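Local coordinates for protein 4-oxalmesaconate hydratase (Pseudomonas putida, PDB 5CGZ) that catalyses the addition of water to the enol form of oxalomesaconate, the third step of gallate degradation, as a zinc-binding hydratase, at residues A[2-7]-A[30-35]; A[98-103]-A[141-146]; A[110-115]-A[124-129]. All coordinates share one frame; numbering follows the deposited sequence. Where two conformers were deposited one is given.

Contact 1 (A[2-7]-A[30-35]); sequences KSALVV and YAMHVV
The methyl group of A4 rests on the thioether of M32, CB to SD 3.6 Å, at the centre of a parallel strand pair that opens the Rossmann-like fold: strand 3-8, helix 13-27 and strand 31-36 form one beta-alpha-beta crossover. On the same face V6 meets V34, CB to CG2 4.0 Å. The M32 chain is bent about both CB-CG and CG-SD (chi2 -59°, chi3 -56°), which folds its methyl back over A4 and toward V6. Small and beta-branched residues suit this face because helix 13-27 lies on it, with F14 touching both valines and I22 touching V34. The opposite face carries L5, H33 and V35, and helix 92-105 packs there. CD1 of L5 reaches across to CG2 of V35 at 4.1 Å, while L5 and the histidine run side by side in the same direction.

Between the faces, the backbones join in the alternating parallel pattern, where A4 and V6 each bond to two residues of the partner strand: H33 N gives to A4 O at 3.0 Å and V35 N to V6 O at 2.8 Å. H33 spends both ring nitrogens on strand 76-80, ND1 with S77 and NE2 with E79, so a polar ring can sit among L5 and V35.

At the N-terminal edge K2 crosses the Y30 ring. Its CB sits over one face, 4.2 Å from the centroid in a CH-pi contact, and the bends at chi3 and chi4 curl the chain along the ring until CE is 3.6 Å from CZ. E108 receives both polar ends, as a salt bridge from the lysine and a hydrogen bond with the phenol, which also bonds N238 of the second subunit. At the rim of the same ring, S3 O lies 3.6 Å from Y30 CD2.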
loop_
_atom_site.group_PDB
_atom_site.type_symbol
_atom_site.label_atom_id
_atom_site.label_comp_id
_atom_site.label_asym_id
_atom_site.label_seq_id
_atom_site.Cartn_x
_atom_site.Cartn_y
_atom_site.Cartn_z
ATOM N N LYS A 2 -12.914 -18.980 -30.793
ATOM C CA LYS A 2 -12.241 -18.377 -29.651
ATOM C C LYS A 2 -11.876 -16.942 -30.014
ATOM O O LYS A 2 -11.460 -16.664 -31.144
ATOM C CB LYS A 2 -11.001 -19.185 -29.259
ATOM C CG LYS A 2 -11.323 -20.572 -28.701
ATOM C CD LYS A 2 -10.109 -21.487 -28.741
ATOM C CE LYS A 2 -9.061 -21.064 -27.738
ATOM N NZ LYS A 2 -9.634 -21.069 -26.353
ATOM N N SER A 3 -12.026 -16.036 -29.056
ATOM C CA SER A 3 -11.783 -14.622 -29.319
ATOM C C SER A 3 -11.202 -13.915 -28.095
ATOM O O SER A 3 -11.247 -14.440 -26.982
ATOM C CB SER A 3 -13.084 -13.947 -29.745
ATOM O OG SER A 3 -13.982 -13.893 -28.646
ATOM N N ALA A 4 -10.655 -12.722 -28.308
ATOM C CA ALA A 4 -10.165 -11.894 -27.205
ATOM C C ALA A 4 -10.106 -10.444 -27.659
ATOM O O ALA A 4 -10.157 -10.152 -28.859
ATOM C CB ALA A 4 -8.783 -12.378 -26.707
ATOM N N LEU A 5 -9.992 -9.541 -26.692
ATOM C CA LEU A 5 -10.192 -8.122 -26.932
ATOM C C LEU A 5 -9.047 -7.284 -26.373
ATOM O O LEU A 5 -8.568 -7.520 -25.256
ATOM C CB LEU A 5 -11.520 -7.674 -26.301
ATOM C CG LEU A 5 -11.845 -6.181 -26.380
ATOM C CD1 LEU A 5 -12.103 -5.775 -27.837
ATOM C CD2 LEU A 5 -13.041 -5.831 -25.491
ATOM N N VAL A 6 -8.622 -6.297 -27.148
ATOM C CA VAL A 6 -7.638 -5.334 -26.676
ATOM C C VAL A 6 -8.261 -3.944 -26.744
ATOM O O VAL A 6 -8.769 -3.544 -27.792
ATOM C CB VAL A 6 -6.340 -5.391 -27.512
ATOM C CG1 VAL A 6 -5.336 -4.329 -27.045
ATOM C CG2 VAL A 6 -5.742 -6.781 -27.436
ATOM N N VAL A 7 -8.265 -3.224 -25.625
ATOM C CA VAL A 7 -8.761 -1.845 -25.618
ATOM C C VAL A 7 -7.607 -0.851 -25.467
ATOM O O VAL A 7 -7.000 -0.729 -24.399
ATOM C CB VAL A 7 -9.781 -1.614 -24.507
ATOM C CG1 VAL A 7 -10.332 -0.191 -24.587
ATOM C CG2 VAL A 7 -10.908 -2.627 -24.626
ATOM N N TYR A 30 -7.266 -17.780 -32.014
ATOM C CA TYR A 30 -8.113 -16.711 -31.475
ATOM C C TYR A 30 -8.412 -15.666 -32.531
ATOM O O TYR A 30 -7.514 -15.247 -33.272
ATOM C CB TYR A 30 -7.448 -16.009 -30.289
ATOM C CG TYR A 30 -7.466 -16.761 -28.989
ATOM C CD1 TYR A 30 -6.600 -17.825 -28.769
ATOM C CD2 TYR A 30 -8.322 -16.384 -27.962
ATOM C CE1 TYR A 30 -6.596 -18.500 -27.570
ATOM C CE2 TYR A 30 -8.328 -17.058 -26.756
ATOM C CZ TYR A 30 -7.462 -18.112 -26.565
ATOM O OH TYR A 30 -7.460 -18.789 -25.370
ATOM N N ALA A 31 -9.672 -15.242 -32.590
ATOM C CA ALA A 31 -10.034 -14.040 -33.326
ATOM C C ALA A 31 -9.743 -12.852 -32.422
ATOM O O ALA A 31 -10.521 -12.531 -31.517
ATOM C CB ALA A 31 -11.504 -14.065 -33.751
ATOM N N MET A 32 -8.594 -12.228 -32.646
ATOM C CA MET A 32 -8.177 -11.096 -31.838
ATOM C C MET A 32 -8.787 -9.817 -32.386
ATOM O O MET A 32 -8.624 -9.509 -33.563
ATOM C CB MET A 32 -6.651 -10.994 -31.807
ATOM C CG MET A 32 -5.958 -12.206 -31.164
ATOM S SD MET A 32 -6.471 -12.484 -29.447
ATOM C CE MET A 32 -6.090 -10.879 -28.724
ATOM N N HIS A 33 -9.492 -9.080 -31.532
ATOM C CA HIS A 33 -10.072 -7.797 -31.930
ATOM C C HIS A 33 -9.513 -6.640 -31.107
ATOM O O HIS A 33 -9.427 -6.721 -29.878
ATOM C CB HIS A 33 -11.597 -7.822 -31.792
ATOM C CG HIS A 33 -12.259 -6.586 -32.321
ATOM N ND1 HIS A 33 -12.146 -6.186 -33.639
ATOM C CD2 HIS A 33 -13.022 -5.647 -31.709
ATOM C CE1 HIS A 33 -12.817 -5.061 -33.815
ATOM N NE2 HIS A 33 -13.359 -4.711 -32.659
ATOM N N VAL A 34 -9.162 -5.558 -31.788
ATOM C CA VAL A 34 -8.629 -4.367 -31.143
ATOM C C VAL A 34 -9.591 -3.190 -31.298
ATOM O O VAL A 34 -10.026 -2.874 -32.412
ATOM C CB VAL A 34 -7.257 -3.983 -31.732
ATOM C CG1 VAL A 34 -6.731 -2.683 -31.120
ATOM C CG2 VAL A 34 -6.264 -5.107 -31.514
ATOM N N VAL A 35 -9.936 -2.559 -30.181
ATOM C CA VAL A 35 -10.605 -1.264 -30.216
ATOM C C VAL A 35 -9.597 -0.162 -29.880
ATOM O O VAL A 35 -9.004 -0.172 -28.797
ATOM C CB VAL A 35 -11.776 -1.172 -29.223
ATOM C CG1 VAL A 35 -12.319 0.254 -29.183
ATOM C CG2 VAL A 35 -12.877 -2.157 -29.577
#

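Contact 2 (A[98-103]-A[141-146]); sequences LADVYR and GYKPGE
The guanidinium of R103 and the ring of Y142 meet with their planes 59° apart. CD2 of the tyrosine stands over one face of the guanidinium, while NH2 of the arginine lies at the edge of the phenol ring. End-on, NH1 and NH2 both give to Y142 O, each at 2.9 Å, and NH1 adds a salt bridge to E146 OE1, which it meets on the anti side of the carboxylate. Both acceptors lie close to the guanidinium plane, which fixes its rotation. They belong to a loop that follows helix 122-138 and folds back onto helix 92-105. A type II turn from K143 to E146, with P144 and G145 at its corners, brings the glutamate round to the arginine, whose NE also binds A137 O on helix 122-138. A leucine in place of R103 would probably leave the Y142 carbonyl without either donor and the E146 carboxylate without its positive mate. One helical turn back, D100 crosses the tyrosine at about a right angle: Y142 OH gives to OD1 at 2.7 Å, from above the carboxylate plane. K143, extended beyond CG, adds a weak salt bridge, NZ to OD2 3.2 Å. Water 1 donates to both D100 OD1 and E146 OE1, bridging two acids that would otherwise probably repel.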
loop_
_atom_site.group_PDB
_atom_site.type_symbol
_atom_site.label_atom_id
_atom_site.label_comp_id
_atom_site.label_asym_id
_atom_site.label_seq_id
_atom_site.Cartn_x
_atom_site.Cartn_y
_atom_site.Cartn_z
ATOM N N LEU A 98 -18.868 0.281 -26.304
ATOM C CA LEU A 98 -17.879 -0.724 -25.930
ATOM C C LEU A 98 -18.544 -1.997 -25.395
ATOM O O LEU A 98 -18.093 -3.104 -25.686
ATOM C CB LEU A 98 -16.896 -0.152 -24.896
ATOM C CG LEU A 98 -15.640 -0.989 -24.633
ATOM C CD1 LEU A 98 -14.958 -1.376 -25.955
ATOM C CD2 LEU A 98 -14.662 -0.218 -23.739
ATOM N N ALA A 99 -19.614 -1.851 -24.615
ATOM C CA ALA A 99 -20.353 -3.023 -24.144
ATOM C C ALA A 99 -20.878 -3.845 -25.320
ATOM O O ALA A 99 -20.912 -5.077 -25.256
ATOM C CB ALA A 99 -21.502 -2.615 -23.228
ATOM N N ASP A 100 -21.286 -3.167 -26.392
ATOM C CA ASP A 100 -21.751 -3.872 -27.586
ATOM C C ASP A 100 -20.607 -4.636 -28.264
ATOM O O ASP A 100 -20.819 -5.723 -28.796
ATOM C CB ASP A 100 -22.398 -2.896 -28.575
ATOM C CG ASP A 100 -23.700 -2.294 -28.041
ATOM O OD1 ASP A 100 -24.286 -2.851 -27.080
ATOM O OD2 ASP A 100 -24.139 -1.261 -28.589
ATOM N N VAL A 101 -19.400 -4.075 -28.250
ATOM C CA VAL A 101 -18.249 -4.812 -28.767
ATOM C C VAL A 101 -18.063 -6.098 -27.964
ATOM O O VAL A 101 -17.846 -7.167 -28.540
ATOM C CB VAL A 101 -16.961 -3.968 -28.733
ATOM C CG1 VAL A 101 -15.745 -4.812 -29.129
ATOM C CG2 VAL A 101 -17.108 -2.763 -29.667
ATOM N N TYR A 102 -18.161 -5.997 -26.637
ATOM C CA TYR A 102 -18.058 -7.173 -25.771
ATOM C C TYR A 102 -19.104 -8.221 -26.129
ATOM O O TYR A 102 -18.798 -9.411 -26.223
ATOM C CB TYR A 102 -18.232 -6.792 -24.298
ATOM C CG TYR A 102 -16.966 -6.419 -23.542
ATOM C CD1 TYR A 102 -16.197 -7.392 -22.908
ATOM C CD2 TYR A 102 -16.574 -5.086 -23.413
ATOM C CE1 TYR A 102 -15.046 -7.050 -22.184
ATOM C CE2 TYR A 102 -15.426 -4.731 -22.685
ATOM C CZ TYR A 102 -14.670 -5.720 -22.078
ATOM O OH TYR A 102 -13.542 -5.378 -21.366
ATOM N N ARG A 103 -20.348 -7.777 -26.294
ATOM C CA ARG A 103 -21.445 -8.696 -26.595
ATOM C C ARG A 103 -21.208 -9.409 -27.937
ATOM O O ARG A 103 -21.517 -10.587 -28.087
ATOM C CB ARG A 103 -22.784 -7.945 -26.603
ATOM C CG ARG A 103 -23.314 -7.542 -25.216
ATOM C CD ARG A 103 -23.938 -8.728 -24.523
ATOM N NE ARG A 103 -24.398 -8.469 -23.160
ATOM C CZ ARG A 103 -25.610 -8.016 -22.836
ATOM N NH1 ARG A 103 -26.500 -7.733 -23.785
ATOM N NH2 ARG A 103 -25.930 -7.840 -21.554
ATOM N N GLY A 141 -30.032 -7.451 -17.693
ATOM C CA GLY A 141 -30.939 -6.334 -17.898
ATOM C C GLY A 141 -30.439 -5.351 -18.945
ATOM O O GLY A 141 -31.131 -4.392 -19.297
ATOM N N TYR A 142 -29.225 -5.569 -19.439
ATOM C CA TYR A 142 -28.723 -4.749 -20.539
ATOM C C TYR A 142 -29.029 -5.448 -21.853
ATOM O O TYR A 142 -28.516 -6.545 -22.099
ATOM C CB TYR A 142 -27.217 -4.491 -20.422
ATOM C CG TYR A 142 -26.676 -3.733 -21.610
ATOM C CD1 TYR A 142 -27.023 -2.398 -21.819
ATOM C CD2 TYR A 142 -25.840 -4.350 -22.536
ATOM C CE1 TYR A 142 -26.551 -1.696 -22.922
ATOM C CE2 TYR A 142 -25.350 -3.655 -23.641
ATOM C CZ TYR A 142 -25.711 -2.324 -23.825
ATOM O OH TYR A 142 -25.240 -1.619 -24.913
ATOM N N LYS A 143 -29.851 -4.805 -22.688
ATOM C CA LYS A 143 -30.347 -5.401 -23.931
ATOM C C LYS A 143 -30.795 -6.837 -23.689
ATOM O O LYS A 143 -30.192 -7.779 -24.205
ATOM C CB LYS A 143 -29.284 -5.341 -25.034
ATOM C CG LYS A 143 -28.913 -3.905 -25.419
ATOM C CD LYS A 143 -28.109 -3.812 -26.713
ATOM C CE LYS A 143 -27.840 -2.341 -27.061
ATOM N NZ LYS A 143 -27.177 -2.157 -28.398
ATOM N N PRO A 144 -31.859 -6.998 -22.889
ATOM C CA PRO A 144 -32.367 -8.303 -22.454
ATOM C C PRO A 144 -32.572 -9.225 -23.645
ATOM O O PRO A 144 -32.985 -8.757 -24.704
ATOM C CB PRO A 144 -33.700 -7.961 -21.789
ATOM C CG PRO A 144 -33.605 -6.514 -21.438
ATOM C CD PRO A 144 -32.757 -5.896 -22.503
ATOM N N GLY A 145 -32.272 -10.506 -23.490
ATOM C CA GLY A 145 -32.409 -11.434 -24.594
ATOM C C GLY A 145 -31.108 -11.706 -25.323
ATOM O O GLY A 145 -30.928 -12.790 -25.877
ATOM N N GLU A 146 -30.203 -10.728 -25.339
ATOM C CA GLU A 146 -28.878 -10.938 -25.918
ATOM C C GLU A 146 -28.056 -11.874 -25.035
ATOM O O GLU A 146 -28.235 -11.904 -23.817
ATOM C CB GLU A 146 -28.120 -9.620 -26.082
ATOM C CG GLU A 146 -28.613 -8.691 -27.148
ATOM C CD GLU A 146 -27.591 -7.600 -27.459
ATOM O OE1 GLU A 146 -26.607 -7.446 -26.689
ATOM O OE2 GLU A 146 -27.761 -6.902 -28.483
HETATM O O HOH W 1 -25.066 -5.442 -27.809
#

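Contact 3 (A[110-115]-A[124-129]); sequences VLSHSL and PLAMHL
At the zinc end of the sheet, strand 110-112 gives way to a loop that lies along the first turns of helix 122-138. The metal is held by H10, D13, E44 and H123, and the last of these immediately precedes P124. H113 sits beside that site: its ring stacks on H123, touches D13, and has its NE2 hydrogen-bonded to A9 N, while CD2 rests on A126 CB at 3.8 Å. The small methyl of alanine suits the spot, since it fits against the imidazole at van der Waals distance.

M127 is wrapped round the carbonyl of H113. M127 CB lies 3.1 Å from H113 O; with CG anti to the backbone N (chi1 172°) the chain then bends and brings CE back to the same oxygen, at 3.2 Å. Its sulfur also lies against S112, 3.8 Å from CB; the hydroxyl of that serine is hydrogen-bonded to V7 O in the neighbouring strand.

Further along, L115 crosses both M127 and H128 at about a right angle. Its CD2 stands over the centre of the H128 ring, 3.5 Å from the centroid in a CH-pi contact, and 3.6 Å from M127 CG. P124 closes the end, with CA 3.5 Å from S114 O and CB 3.3 Å from L115 O; a proline loses little in the first turn of a helix, where backbone N-H groups have no partner within the helix.

Across this interface, then, cohesion comes from dispersion and weak C-H contacts, while S112 and H113 use their polar atoms on other parts of the fold. The position of H113 against the metal site is therefore probably set by A9 and H123 together with the fit of the loop to the helix.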
loop_
_atom_site.group_PDB
_atom_site.type_symbol
_atom_site.label_atom_id
_atom_site.label_comp_id
_atom_site.label_asym_id
_atom_site.label_seq_id
_atom_site.Cartn_x
_atom_site.Cartn_y
_atom_site.Cartn_z
ATOM N N VAL A 110 -9.247 -9.806 -21.809
ATOM C CA VAL A 110 -9.142 -8.418 -22.246
ATOM C C VAL A 110 -7.794 -7.821 -21.845
ATOM O O VAL A 110 -7.329 -8.017 -20.722
ATOM C CB VAL A 110 -10.267 -7.560 -21.644
ATOM C CG1 VAL A 110 -10.261 -6.162 -22.264
ATOM C CG2 VAL A 110 -11.609 -8.239 -21.846
ATOM N N LEU A 111 -7.165 -7.094 -22.765
ATOM C CA LEU A 111 -5.938 -6.364 -22.445
ATOM C C LEU A 111 -6.197 -4.865 -22.540
ATOM O O LEU A 111 -6.805 -4.398 -23.509
ATOM C CB LEU A 111 -4.805 -6.755 -23.399
ATOM C CG LEU A 111 -4.536 -8.240 -23.624
ATOM C CD1 LEU A 111 -3.293 -8.414 -24.475
ATOM C CD2 LEU A 111 -4.375 -8.944 -22.287
ATOM N N SER A 112 -5.758 -4.105 -21.540
ATOM C CA SER A 112 -5.838 -2.650 -21.634
ATOM C C SER A 112 -4.751 -2.018 -20.757
ATOM O O SER A 112 -3.800 -2.703 -20.364
ATOM C CB SER A 112 -7.239 -2.150 -21.253
ATOM O OG SER A 112 -7.434 -0.809 -21.687
ATOM N N HIS A 113 -4.896 -0.727 -20.450
ATOM C CA HIS A 113 -3.838 0.045 -19.770
ATOM C C HIS A 113 -3.839 -0.098 -18.245
ATOM O O HIS A 113 -4.820 -0.540 -17.658
ATOM C CB HIS A 113 -3.966 1.537 -20.109
ATOM C CG HIS A 113 -3.819 1.848 -21.565
ATOM N ND1 HIS A 113 -2.626 2.269 -22.123
ATOM C CD2 HIS A 113 -4.712 1.829 -22.580
ATOM C CE1 HIS A 113 -2.792 2.482 -23.413
ATOM N NE2 HIS A 113 -4.054 2.224 -23.719
ATOM N N SER A 114 -2.748 0.316 -17.606
ATOM C CA SER A 114 -2.694 0.357 -16.147
ATOM C C SER A 114 -3.704 1.369 -15.619
ATOM O O SER A 114 -4.050 2.327 -16.316
ATOM C CB SER A 114 -1.276 0.716 -15.664
ATOM O OG SER A 114 -0.895 2.014 -16.106
ATOM N N LEU A 115 -4.162 1.175 -14.386
ATOM C CA LEU A 115 -5.188 2.048 -13.805
ATOM C C LEU A 115 -4.608 3.337 -13.229
ATOM O O LEU A 115 -5.346 4.249 -12.887
ATOM C CB LEU A 115 -5.984 1.302 -12.726
ATOM C CG LEU A 115 -7.240 0.616 -13.294
ATOM C CD1 LEU A 115 -8.121 0.035 -12.215
ATOM C CD2 LEU A 115 -8.041 1.609 -14.147
ATOM N N PRO A 124 -5.539 5.367 -18.103
ATOM C CA PRO A 124 -6.461 4.745 -17.137
ATOM C C PRO A 124 -7.933 4.871 -17.550
ATOM O O PRO A 124 -8.725 3.977 -17.254
ATOM C CB PRO A 124 -6.190 5.521 -15.831
ATOM C CG PRO A 124 -4.797 6.069 -15.996
ATOM C CD PRO A 124 -4.691 6.397 -17.470
ATOM N N LEU A 125 -8.303 5.962 -18.217
ATOM C CA LEU A 125 -9.687 6.095 -18.662
ATOM C C LEU A 125 -10.058 4.926 -19.577
ATOM O O LEU A 125 -11.128 4.340 -19.446
ATOM C CB LEU A 125 -9.912 7.423 -19.380
ATOM C CG LEU A 125 -11.300 7.576 -20.020
ATOM C CD1 LEU A 125 -12.414 7.390 -18.988
ATOM C CD2 LEU A 125 -11.414 8.938 -20.697
ATOM N N ALA A 126 -9.155 4.581 -20.490
ATOM C CA ALA A 126 -9.369 3.450 -21.390
ATOM C C ALA A 126 -9.614 2.160 -20.607
ATOM O O ALA A 126 -10.514 1.380 -20.942
ATOM C CB ALA A 126 -8.172 3.277 -22.331
ATOM N N MET A 127 -8.818 1.930 -19.562
ATOM C CA MET A 127 -8.986 0.706 -18.781
ATOM C C MET A 127 -10.293 0.739 -17.975
ATOM O O MET A 127 -10.963 -0.289 -17.833
ATOM C CB MET A 127 -7.779 0.473 -17.863
ATOM C CG MET A 127 -7.961 -0.688 -16.873
ATOM S SD MET A 127 -8.313 -2.296 -17.630
ATOM C CE MET A 127 -6.697 -3.097 -17.589
ATOM N N HIS A 128 -10.670 1.909 -17.461
ATOM C CA HIS A 128 -11.942 2.030 -16.746
ATOM C C HIS A 128 -13.128 1.778 -17.677
ATOM O O HIS A 128 -14.099 1.128 -17.282
ATOM C CB HIS A 128 -12.070 3.406 -16.083
ATOM C CG HIS A 128 -11.433 3.470 -14.732
ATOM N ND1 HIS A 128 -10.546 4.460 -14.367
ATOM C CD2 HIS A 128 -11.540 2.646 -13.661
ATOM C CE1 HIS A 128 -10.141 4.248 -13.126
ATOM N NE2 HIS A 128 -10.727 3.154 -12.677
ATOM N N LEU A 129 -13.040 2.278 -18.912
ATOM C CA LEU A 129 -14.048 1.978 -19.933
ATOM C C LEU A 129 -14.120 0.480 -20.196
ATOM O O LEU A 129 -15.201 -0.112 -20.210
ATOM C CB LEU A 129 -13.742 2.715 -21.237
ATOM C CG LEU A 129 -14.216 4.163 -21.268
ATOM C CD1 LEU A 129 -13.623 4.890 -22.471
ATOM C CD2 LEU A 129 -15.745 4.200 -21.297
#

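How the contacts relate
From the N terminus, contact 1 closes first: its strands enclose helix 13-27 and begin the parallel sheet. The chain then adds strand 76-80 beside 31-36 and runs into helix 92-105, where contact 2 opens. Contact 3 is nested within that wide loop, joining strand 110-112 to helix 122-138 across only eight residues before contact 2 shuts at 141-146. V101 and Y102 of helix 92-105 pack on L5, and V101 also touches H33 and V35, tying contact 2 to the sheet of contact 1. Strands 3-8 and 110-112 are neighbours, so V7 N bonds to L111 O, tying contact 1 to contact 3. Y102 also reaches V110, linking contacts 2 and 3.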